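Local coordinates for protein protelomerase (Agrobacterium tumefaciens, PDB 4F43) that generates and protects the hairpin ends of a linear chromosome, probably through DNA strand breakage and rejoining by the catalytic domain that this fragment contains, at residues Ala117-Glu122 / Met305-Pro310; Trp176-Asn181 / Tyr198-Leu203; Thr282-Phe287 / Glu299-Tyr304. The protein carries 1 engineered substitution. All blocks are in the same frame, centred on the assembly; numbering follows the deposited sequence. Where two conformers were deposited one is given.

Contact 1: Ala117-Glu122 / Met305-Pro310; sequences ALITFE and MTYTLP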
loop_
_atom_site.group_PDB
_atom_site.type_symbol
_atom_site.label_atom_id
_atom_site.label_comp_id
_atom_site.label_asym_id
_atom_site.label_seq_id
_atom_site.Cartn_x
_atom_site.Cartn_y
_atom_site.Cartn_z
ATOM N N ALA A 117 3.327 20.126 11.933
ATOM C CA ALA A 117 2.292 20.897 11.259
ATOM C C ALA A 117 1.117 20.005 10.875
ATOM O O ALA A 117 0.934 19.671 9.705
ATOM C CB ALA A 117 2.863 21.587 10.032
ATOM N N LEU A 118 0.327 19.620 11.872
ATOM C CA LEU A 118 -0.828 18.754 11.660
ATOM C C LEU A 118 -1.939 19.458 10.885
ATOM O O LEU A 118 -2.131 20.666 11.012
ATOM C CB LEU A 118 -1.365 18.250 13.001
ATOM C CG LEU A 118 -1.083 16.788 13.350
ATOM C CD1 LEU A 118 0.341 16.409 12.987
ATOM C CD2 LEU A 118 -1.343 16.538 14.827
ATOM N N ILE A 119 -2.665 18.683 10.084
ATOM C CA ILE A 119 -3.763 19.207 9.282
ATOM C C ILE A 119 -5.095 19.004 9.991
ATOM O O ILE A 119 -5.410 17.902 10.438
ATOM C CB ILE A 119 -3.821 18.529 7.901
ATOM C CG1 ILE A 119 -2.553 18.836 7.103
ATOM C CG2 ILE A 119 -5.058 18.973 7.134
ATOM C CD1 ILE A 119 -2.533 18.212 5.728
ATOM N N THR A 120 -5.876 20.074 10.091
ATOM C CA THR A 120 -7.153 20.022 10.785
ATOM C C THR A 120 -8.247 19.451 9.887
ATOM O O THR A 120 -8.729 20.119 8.973
ATOM C CB THR A 120 -7.572 21.416 11.278
ATOM O OG1 THR A 120 -6.407 22.157 11.661
ATOM C CG2 THR A 120 -8.512 21.301 12.466
ATOM N N PHE A 121 -8.631 18.208 10.158
ATOM C CA PHE A 121 -9.661 17.529 9.382
ATOM C C PHE A 121 -11.042 17.931 9.884
ATOM O O PHE A 121 -11.709 17.165 10.579
ATOM C CB PHE A 121 -9.482 16.014 9.488
ATOM C CG PHE A 121 -9.850 15.272 8.236
ATOM C CD1 PHE A 121 -9.093 14.193 7.812
ATOM C CD2 PHE A 121 -10.951 15.647 7.485
ATOM C CE1 PHE A 121 -9.425 13.503 6.660
ATOM C CE2 PHE A 121 -11.292 14.961 6.333
ATOM C CZ PHE A 121 -10.528 13.889 5.919
ATOM N N GLU A 122 -11.465 19.136 9.520
ATOM C CA GLU A 122 -12.692 19.722 10.055
ATOM C C GLU A 122 -13.975 18.991 9.662
ATOM O O GLU A 122 -14.836 18.744 10.505
ATOM C CB GLU A 122 -12.777 21.205 9.689
ATOM C CG GLU A 122 -11.931 22.096 10.580
ATOM C CD GLU A 122 -11.269 23.227 9.821
ATOM O OE1 GLU A 122 -11.297 23.205 8.573
ATOM O OE2 GLU A 122 -10.716 24.136 10.476
ATOM N N MET A 305 0.374 9.667 11.335
ATOM C CA MET A 305 -0.086 10.778 12.159
ATOM C C MET A 305 0.165 12.114 11.463
ATOM O O MET A 305 1.237 12.703 11.584
ATOM C CB MET A 305 0.592 10.737 13.529
ATOM C CG MET A 305 0.759 9.327 14.077
ATOM S SD MET A 305 0.938 9.243 15.867
ATOM C CE MET A 305 2.372 10.277 16.129
ATOM N N THR A 306 -0.839 12.580 10.727
ATOM C CA THR A 306 -0.725 13.812 9.957
ATOM C C THR A 306 -1.974 14.682 10.082
ATOM O O THR A 306 -1.975 15.843 9.669
ATOM C CB THR A 306 -0.487 13.514 8.470
ATOM O OG1 THR A 306 -0.536 14.736 7.724
ATOM C CG2 THR A 306 -1.555 12.571 7.947
ATOM N N TYR A 307 -3.036 14.116 10.646
ATOM C CA TYR A 307 -4.287 14.843 10.828
ATOM C C TYR A 307 -4.515 15.197 12.290
ATOM O O TYR A 307 -3.956 14.567 13.186
ATOM C CB TYR A 307 -5.472 14.012 10.327
ATOM C CG TYR A 307 -5.478 13.756 8.840
ATOM C CD1 TYR A 307 -5.002 14.707 7.945
ATOM C CD2 TYR A 307 -5.965 12.559 8.330
ATOM C CE1 TYR A 307 -5.011 14.470 6.581
ATOM C CE2 TYR A 307 -5.977 12.314 6.973
ATOM C CZ TYR A 307 -5.499 13.272 6.102
ATOM O OH TYR A 307 -5.509 13.032 4.747
ATOM N N THR A 308 -5.338 16.212 12.526
ATOM C CA THR A 308 -5.775 16.540 13.876
ATOM C C THR A 308 -7.282 16.788 13.903
ATOM O O THR A 308 -7.821 17.536 13.085
ATOM C CB THR A 308 -5.002 17.741 14.478
ATOM O OG1 THR A 308 -5.520 18.042 15.780
ATOM C CG2 THR A 308 -5.116 18.975 13.591
ATOM N N LEU A 309 -7.962 16.133 14.838
ATOM C CA LEU A 309 -9.412 16.227 14.929
ATOM C C LEU A 309 -9.863 17.568 15.503
ATOM O O LEU A 309 -9.250 18.084 16.438
ATOM C CB LEU A 309 -9.982 15.061 15.744
ATOM C CG LEU A 309 -9.862 13.687 15.079
ATOM C CD1 LEU A 309 -10.686 12.655 15.829
ATOM C CD2 LEU A 309 -10.278 13.751 13.618
ATOM N N PRO A 310 -10.942 18.132 14.933
ATOM C CA PRO A 310 -11.486 19.452 15.277
ATOM C C PRO A 310 -11.745 19.621 16.770
ATOM O O PRO A 310 -11.472 20.688 17.316
ATOM C CB PRO A 310 -12.814 19.489 14.520
ATOM C CG PRO A 310 -12.620 18.570 13.379
ATOM C CD PRO A 310 -11.727 17.476 13.873
HETATM O O HOH W 1 0.477 17.123 7.962
#
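Phe-121 drives the edge of its ring into the face of Tyr-307, a T-shaped pair, although the contact is only a two-stranded parallel sheet, 119-120 beside 307-308, joined from distant parts of the chain. The ring planes stand at 76°, and Phe-121 CD1 comes within 3.6 Å of Tyr-307 CD2, toward the rim of the tyrosine. The opposite face of Tyr-307 is covered by the CG2 methyl of the adjoining Thr-306, while Ile-119 CB lies at its edge. An aromatic flanked on three sides suits this inner layer, where Trp-253 and helix 263-276 also pack; the phenol OH has its own partner, Glu-257.

The backbone follows the parallel pattern. Ile-119 N donates to Thr-306 O, Thr-308 N returns a bond of 2.7 Å to Ile-119 O, and Phe-121 N reaches Thr-308 O. On the other face of the sheet Thr-120 and Thr-308 lie side by side, beta-branched residues that suit extended chain. Thr-308 turns OG1 anti to its own N (chi1 178°), which brings CG2 within 3.3 Å of Ile-119 O. Farther on, Pro-310 CG rests 3.3 Å from Phe-121 O, and this proline begins helix 310-316. At the opposite end, where the two segments begin, a water bridges them, donating to Ala-117 O at 3.1 Å and accepting from Thr-306 OG1.

Contact 2: Trp176-Asn181 / Tyr198-Leu203; sequences WSILFN and YEIPVL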
loop_
_atom_site.group_PDB
_atom_site.type_symbol
_atom_site.label_atom_id
_atom_site.label_comp_id
_atom_site.label_asym_id
_atom_site.label_seq_id
_atom_site.Cartn_x
_atom_site.Cartn_y
_atom_site.Cartn_z
ATOM N N TRP A 176 -18.784 -2.957 17.218
ATOM C CA TRP A 176 -17.801 -2.021 16.680
ATOM C C TRP A 176 -16.417 -2.632 16.463
ATOM O O TRP A 176 -15.403 -1.973 16.689
ATOM C CB TRP A 176 -17.696 -0.788 17.581
ATOM C CG TRP A 176 -18.994 -0.053 17.735
ATOM C CD1 TRP A 176 -19.961 -0.283 18.671
ATOM C CD2 TRP A 176 -19.471 1.027 16.923
ATOM N NE1 TRP A 176 -21.008 0.589 18.494
ATOM C CE2 TRP A 176 -20.732 1.403 17.427
ATOM C CE3 TRP A 176 -18.953 1.713 15.820
ATOM C CZ2 TRP A 176 -21.482 2.434 16.866
ATOM C CZ3 TRP A 176 -19.700 2.737 15.266
ATOM C CH2 TRP A 176 -20.950 3.087 15.789
ATOM N N SER A 177 -16.381 -3.886 16.016
ATOM C CA SER A 177 -15.124 -4.542 15.663
ATOM C C SER A 177 -15.361 -5.804 14.838
ATOM O O SER A 177 -16.349 -6.510 15.035
ATOM C CB SER A 177 -14.308 -4.885 16.912
ATOM O OG SER A 177 -14.802 -6.051 17.544
ATOM N N ILE A 178 -14.446 -6.075 13.912
ATOM C CA ILE A 178 -14.505 -7.278 13.085
ATOM C C ILE A 178 -13.136 -7.954 13.029
ATOM O O ILE A 178 -12.178 -7.482 13.639
ATOM C CB ILE A 178 -14.956 -6.955 11.648
ATOM C CG1 ILE A 178 -13.933 -6.052 10.955
ATOM C CG2 ILE A 178 -16.334 -6.307 11.645
ATOM C CD1 ILE A 178 -14.330 -5.650 9.550
ATOM N N LEU A 179 -13.049 -9.060 12.294
ATOM C CA LEU A 179 -11.779 -9.750 12.096
ATOM C C LEU A 179 -11.264 -9.504 10.680
ATOM O O LEU A 179 -12.037 -9.171 9.784
ATOM C CB LEU A 179 -11.933 -11.249 12.359
ATOM C CG LEU A 179 -12.483 -11.650 13.730
ATOM C CD1 LEU A 179 -12.542 -13.164 13.861
ATOM C CD2 LEU A 179 -11.645 -11.045 14.846
ATOM N N PHE A 180 -9.961 -9.668 10.480
ATOM C CA PHE A 180 -9.346 -9.337 9.198
ATOM C C PHE A 180 -8.229 -10.294 8.780
ATOM O O PHE A 180 -7.475 -10.792 9.618
ATOM C CB PHE A 180 -8.829 -7.895 9.223
ATOM C CG PHE A 180 -7.925 -7.555 8.074
ATOM C CD1 PHE A 180 -8.432 -7.418 6.792
ATOM C CD2 PHE A 180 -6.567 -7.366 8.279
ATOM C CE1 PHE A 180 -7.598 -7.106 5.733
ATOM C CE2 PHE A 180 -5.729 -7.054 7.225
ATOM C CZ PHE A 180 -6.244 -6.923 5.950
ATOM N N ASN A 181 -8.136 -10.534 7.475
ATOM C CA ASN A 181 -7.101 -11.379 6.890
ATOM C C ASN A 181 -7.111 -11.222 5.372
ATOM O O ASN A 181 -8.171 -11.273 4.752
ATOM C CB ASN A 181 -7.342 -12.844 7.262
ATOM C CG ASN A 181 -6.080 -13.683 7.183
ATOM O OD1 ASN A 181 -4.996 -13.234 7.556
ATOM N ND2 ASN A 181 -6.218 -14.912 6.699
ATOM N N TYR A 198 -6.482 -11.152 12.882
ATOM C CA TYR A 198 -6.524 -10.340 14.095
ATOM C C TYR A 198 -7.719 -9.390 14.118
ATOM O O TYR A 198 -8.315 -9.096 13.080
ATOM C CB TYR A 198 -5.209 -9.576 14.287
ATOM C CG TYR A 198 -4.916 -8.533 13.230
ATOM C CD1 TYR A 198 -5.035 -7.180 13.514
ATOM C CD2 TYR A 198 -4.512 -8.900 11.951
ATOM C CE1 TYR A 198 -4.764 -6.222 12.558
ATOM C CE2 TYR A 198 -4.242 -7.948 10.985
ATOM C CZ TYR A 198 -4.370 -6.609 11.296
ATOM O OH TYR A 198 -4.101 -5.658 10.340
ATOM N N GLU A 199 -8.060 -8.915 15.311
ATOM C CA GLU A 199 -9.253 -8.100 15.510
ATOM C C GLU A 199 -8.985 -6.615 15.275
ATOM O O GLU A 199 -8.010 -6.061 15.782
ATOM C CB GLU A 199 -9.810 -8.323 16.919
ATOM C CG GLU A 199 -11.198 -7.751 17.150
ATOM C CD GLU A 199 -11.756 -8.115 18.513
ATOM O OE1 GLU A 199 -12.706 -8.926 18.571
ATOM O OE2 GLU A 199 -11.245 -7.595 19.526
ATOM N N ILE A 200 -9.859 -5.981 14.499
ATOM C CA ILE A 200 -9.740 -4.559 14.192
ATOM C C ILE A 200 -11.048 -3.826 14.478
ATOM O O ILE A 200 -12.126 -4.407 14.364
ATOM C CB ILE A 200 -9.356 -4.331 12.715
ATOM C CG1 ILE A 200 -10.370 -5.003 11.786
ATOM C CG2 ILE A 200 -7.956 -4.848 12.443
ATOM C CD1 ILE A 200 -10.139 -4.713 10.320
ATOM N N PRO A 201 -10.958 -2.545 14.864
ATOM C CA PRO A 201 -12.163 -1.745 15.098
ATOM C C PRO A 201 -12.791 -1.277 13.791
ATOM O O PRO A 201 -12.112 -1.199 12.769
ATOM C CB PRO A 201 -11.629 -0.542 15.878
ATOM C CG PRO A 201 -10.223 -0.401 15.411
ATOM C CD PRO A 201 -9.729 -1.804 15.202
ATOM N N VAL A 202 -14.085 -0.973 13.834
ATOM C CA VAL A 202 -14.788 -0.418 12.683
ATOM C C VAL A 202 -15.566 0.830 13.085
ATOM O O VAL A 202 -15.920 1.003 14.250
ATOM C CB VAL A 202 -15.744 -1.444 12.046
ATOM C CG1 VAL A 202 -14.956 -2.497 11.287
ATOM C CG2 VAL A 202 -16.617 -2.087 13.104
ATOM N N LEU A 203 -15.830 1.698 12.114
ATOM C CA LEU A 203 -16.433 2.998 12.393
ATOM C C LEU A 203 -17.942 3.014 12.153
ATOM O O LEU A 203 -18.579 4.065 12.202
ATOM C CB LEU A 203 -15.733 4.093 11.581
ATOM C CG LEU A 203 -14.219 4.149 11.810
ATOM C CD1 LEU A 203 -13.588 5.291 11.035
ATOM C CD2 LEU A 203 -13.909 4.265 13.294
#
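Ile-178 and Ile-200 face each other as a hydrogen-bonded pair in an antiparallel sheet, where strand 198-201 forms one edge and strand 177-180 lies next to it. Reciprocal N-H...O bonds, both 2.9 Å and nearly along the C=O axis, close this pair: Ile-178 N to Ile-200 O and Ile-200 N to Ile-178 O. The pair Phe-180 and Tyr-198 is joined more weakly.

The buried face is built of branched and aromatic side chains that fill one another's gaps. The CD1 tip of Ile-200 enters the notch beside Phe-180, 3.6 Å from its CB. Ile-178 carries CG1 in the position between its backbone N and carbonyl carbon (chi1 64°), and from there this methylene meets both Ile-200 CG1 and, at 3.7 Å, Val-202 CG1. The isoleucine and valine cross at about a right angle, so branch fits against branch. At the other end of the pairing, Tyr-198 lies beside Phe-180 and puts its CE2 at the phenylalanine's ring edge, 3.6 Å from CD2. Thr-151 of helix 140-151 and Arg-153 cover this layer.

The opposite face is sparser. Leu-179 CD2 lies 3.9 Å from Glu-199 CA, and Glu-199 extends its long chain beside Ser-177. Pro-201 and Ser-177 form a non-hydrogen-bonded pair, so the proline's lack of an N-H costs this pairing nothing. Beyond it Val-202 fits its other branch closely to the turning chain, with CG2 3.4 Å from Ser-177 N.

Contact 3: Thr282-Phe287 / Glu299-Tyr304; sequences TKNSYF and ETSLSY. With nucleotides of chain B.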
loop_
_atom_site.group_PDB
_atom_site.type_symbol
_atom_site.label_atom_id
_atom_site.label_comp_id
_atom_site.label_asym_id
_atom_site.label_seq_id
_atom_site.Cartn_x
_atom_site.Cartn_y
_atom_site.Cartn_z
ATOM N N THR A 282 -0.359 3.800 24.397
ATOM C CA THR A 282 0.011 5.031 23.710
ATOM C C THR A 282 -0.576 5.045 22.306
ATOM O O THR A 282 -1.140 4.050 21.850
ATOM C CB THR A 282 1.537 5.197 23.620
ATOM O OG1 THR A 282 2.090 4.135 22.833
ATOM C CG2 THR A 282 2.157 5.173 25.009
ATOM N N LYS A 283 -0.442 6.177 21.626
ATOM C CA LYS A 283 -0.981 6.335 20.279
ATOM C C LYS A 283 -0.256 5.422 19.297
ATOM O O LYS A 283 -0.885 4.766 18.465
ATOM C CB LYS A 283 -0.861 7.792 19.828
ATOM C CG LYS A 283 -2.090 8.335 19.124
ATOM C CD LYS A 283 -1.919 9.810 18.794
ATOM C CE LYS A 283 -3.235 10.445 18.381
ATOM N NZ LYS A 283 -3.812 9.792 17.177
ATOM N N ASN A 284 1.069 5.383 19.403
ATOM C CA ASN A 284 1.887 4.539 18.541
ATOM C C ASN A 284 1.538 3.062 18.687
ATOM O O ASN A 284 1.487 2.323 17.703
ATOM C CB ASN A 284 3.376 4.753 18.834
ATOM C CG ASN A 284 3.792 6.209 18.726
ATOM O OD1 ASN A 284 3.890 6.915 19.729
ATOM N ND2 ASN A 284 4.037 6.665 17.503
ATOM N N SER A 285 1.286 2.645 19.924
ATOM C CA SER A 285 0.973 1.252 20.210
ATOM C C SER A 285 -0.371 0.850 19.608
ATOM O O SER A 285 -0.486 -0.203 18.980
ATOM C CB SER A 285 0.977 0.997 21.717
ATOM O OG SER A 285 0.865 -0.388 21.996
ATOM N N TYR A 286 -1.379 1.694 19.803
ATOM C CA TYR A 286 -2.711 1.429 19.280
ATOM C C TYR A 286 -2.692 1.429 17.756
ATOM O O TYR A 286 -3.314 0.575 17.119
ATOM C CB TYR A 286 -3.711 2.459 19.805
ATOM C CG TYR A 286 -5.148 2.114 19.498
ATOM C CD1 TYR A 286 -5.771 1.040 20.119
ATOM C CD2 TYR A 286 -5.885 2.865 18.593
ATOM C CE1 TYR A 286 -7.085 0.719 19.843
ATOM C CE2 TYR A 286 -7.201 2.552 18.312
ATOM C CZ TYR A 286 -7.795 1.478 18.939
ATOM O OH TYR A 286 -9.104 1.160 18.664
ATOM N N PHE A 287 -1.970 2.389 17.184
ATOM C CA PHE A 287 -1.799 2.461 15.738
ATOM C C PHE A 287 -1.177 1.178 15.204
ATOM O O PHE A 287 -1.689 0.577 14.261
ATOM C CB PHE A 287 -0.933 3.663 15.361
ATOM C CG PHE A 287 -1.709 4.932 15.163
ATOM C CD1 PHE A 287 -2.709 5.295 16.049
ATOM C CD2 PHE A 287 -1.434 5.765 14.094
ATOM C CE1 PHE A 287 -3.425 6.463 15.869
ATOM C CE2 PHE A 287 -2.142 6.934 13.909
ATOM C CZ PHE A 287 -3.140 7.284 14.798
ATOM N N GLU A 299 7.604 2.747 15.078
ATOM C CA GLU A 299 8.105 3.858 14.274
ATOM C C GLU A 299 7.370 3.982 12.938
ATOM O O GLU A 299 7.380 5.032 12.299
ATOM C CB GLU A 299 9.607 3.673 14.031
ATOM C CG GLU A 299 10.313 4.860 13.404
ATOM C CD GLU A 299 11.778 4.581 13.141
ATOM O OE1 GLU A 299 12.537 5.549 12.922
ATOM O OE2 GLU A 299 12.171 3.395 13.154
ATOM N N THR A 300 6.754 2.886 12.505
ATOM C CA THR A 300 6.008 2.890 11.251
ATOM C C THR A 300 4.722 3.701 11.412
ATOM O O THR A 300 4.224 4.307 10.460
ATOM C CB THR A 300 5.688 1.459 10.779
ATOM O OG1 THR A 300 6.907 0.720 10.632
ATOM C CG2 THR A 300 4.958 1.476 9.443
ATOM N N SER A 301 4.202 3.723 12.635
ATOM C CA SER A 301 2.985 4.464 12.950
ATOM C C SER A 301 3.177 5.974 12.822
ATOM O O SER A 301 2.208 6.721 12.661
ATOM C CB SER A 301 2.506 4.123 14.363
ATOM O OG SER A 301 3.460 4.514 15.334
ATOM N N LEU A 302 4.430 6.416 12.892
ATOM C CA LEU A 302 4.760 7.834 12.775
ATOM C C LEU A 302 4.315 8.404 11.432
ATOM O O LEU A 302 4.071 9.605 11.309
ATOM C CB LEU A 302 6.263 8.052 12.959
ATOM C CG LEU A 302 6.868 7.628 14.298
ATOM C CD1 LEU A 302 8.370 7.859 14.298
ATOM C CD2 LEU A 302 6.208 8.378 15.445
ATOM N N SER A 303 4.215 7.538 10.429
ATOM C CA SER A 303 3.818 7.956 9.090
ATOM C C SER A 303 2.303 8.113 8.967
ATOM O O SER A 303 1.808 8.633 7.967
ATOM C CB SER A 303 4.323 6.957 8.045
ATOM O OG SER A 303 5.736 6.836 8.088
ATOM N N TYR A 304 1.569 7.665 9.983
ATOM C CA TYR A 304 0.108 7.700 9.933
ATOM C C TYR A 304 -0.488 8.847 10.744
ATOM O O TYR A 304 -1.707 8.985 10.833
ATOM C CB TYR A 304 -0.479 6.367 10.404
ATOM C CG TYR A 304 -0.260 5.229 9.437
ATOM C CD1 TYR A 304 -1.176 4.968 8.427
ATOM C CD2 TYR A 304 0.863 4.418 9.531
ATOM C CE1 TYR A 304 -0.981 3.931 7.537
ATOM C CE2 TYR A 304 1.068 3.376 8.647
ATOM C CZ TYR A 304 0.143 3.136 7.651
ATOM O OH TYR A 304 0.347 2.100 6.769
ATOM P P DA B 13 2.528 7.552 3.560
ATOM O OP1 DA B 13 1.052 7.666 3.576
ATOM O OP2 DA B 13 3.354 8.546 4.277
ATOM O "O5'" DA B 13 2.926 6.103 4.102
ATOM C "C5'" DA B 13 2.454 4.943 3.429
ATOM C "C4'" DA B 13 2.979 3.688 4.100
ATOM O "O4'" DA B 13 4.151 3.216 3.387
ATOM C "C3'" DA B 13 3.416 3.868 5.549
ATOM O "O3'" DA B 13 3.105 2.697 6.291
ATOM C "C2'" DA B 13 4.923 4.062 5.431
ATOM C "C1'" DA B 13 5.238 3.111 4.284
ATOM N N9 DA B 13 6.460 3.431 3.553
ATOM C C8 DA B 13 7.071 4.646 3.431
ATOM N N7 DA B 13 8.163 4.616 2.704
ATOM C C5 DA B 13 8.275 3.289 2.322
ATOM C C6 DA B 13 9.216 2.592 1.537
ATOM N N6 DA B 13 10.285 3.157 0.964
ATOM N N1 DA B 13 9.017 1.272 1.361
ATOM C C2 DA B 13 7.957 0.686 1.927
ATOM N N3 DA B 13 7.008 1.234 2.680
ATOM C C4 DA B 13 7.230 2.547 2.838
#
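Asn-284 reaches from the first turn of helix 283-291 to Ser-301, which opens the 3-10 turn 301-303, its ND2 donating to Ser-301 OG at 3.1 Å. The bond is nearly straight (167°), and the hydroxyl lies in the amide plane. Ser-301 OG also bonds to Leu-298 O, so a small hydroxyl joins the helix to the loop while fixing the loop's own turn.

One helical turn further on lies the buried, closely packed part. Phe-287 CB presses against Ser-301 CB at 3.6 Å, a closeness that the short serine permits, and the phenylalanine ring presents its edge to Tyr-304 O. Its CD2 also meets Tyr-304 CB at 3.9 Å, and Ala-269 of helix 263-276 adds to this buried side. On the looser side the chains diverge toward the exposed Thr-282 and Glu-299, the latter packing on an adenine base of the DNA.

Tyr-304 therefore has its base held by Phe-287 while its ring swings away from the helix (chi1 -71°) toward the DNA. Its OH lies 2.9 Å from O3' of DA13 of chain B and is hydrogen-bonded to Tyr-262 OH, a placement consistent with the tyrosine-mediated strand cleavage and rejoining known for telomere resolvases.

How the contacts relate
From the N terminus, the chain leaves helix 97-115 and enters contact 1 at 117-122, whose partner, 305-310, arrives only near the C terminus. Everything between forms one long loop closed by that small sheet. Within it, contact 2 closes first, pairing 176-181 with 198-203; contact 3 then closes a short loop between 282-287 and 299-304. These two follow in series, and none of the three cross. Segment 299-304 runs straight into 305-310, and Met-305 CG packs on Phe-287 CE2, linking contacts 3 and 1. Tyr-286 OH meets Pro-201 CG, linking helix 283-291 to the sheet of contact 2. Contacts 1 and 2 do not touch each other.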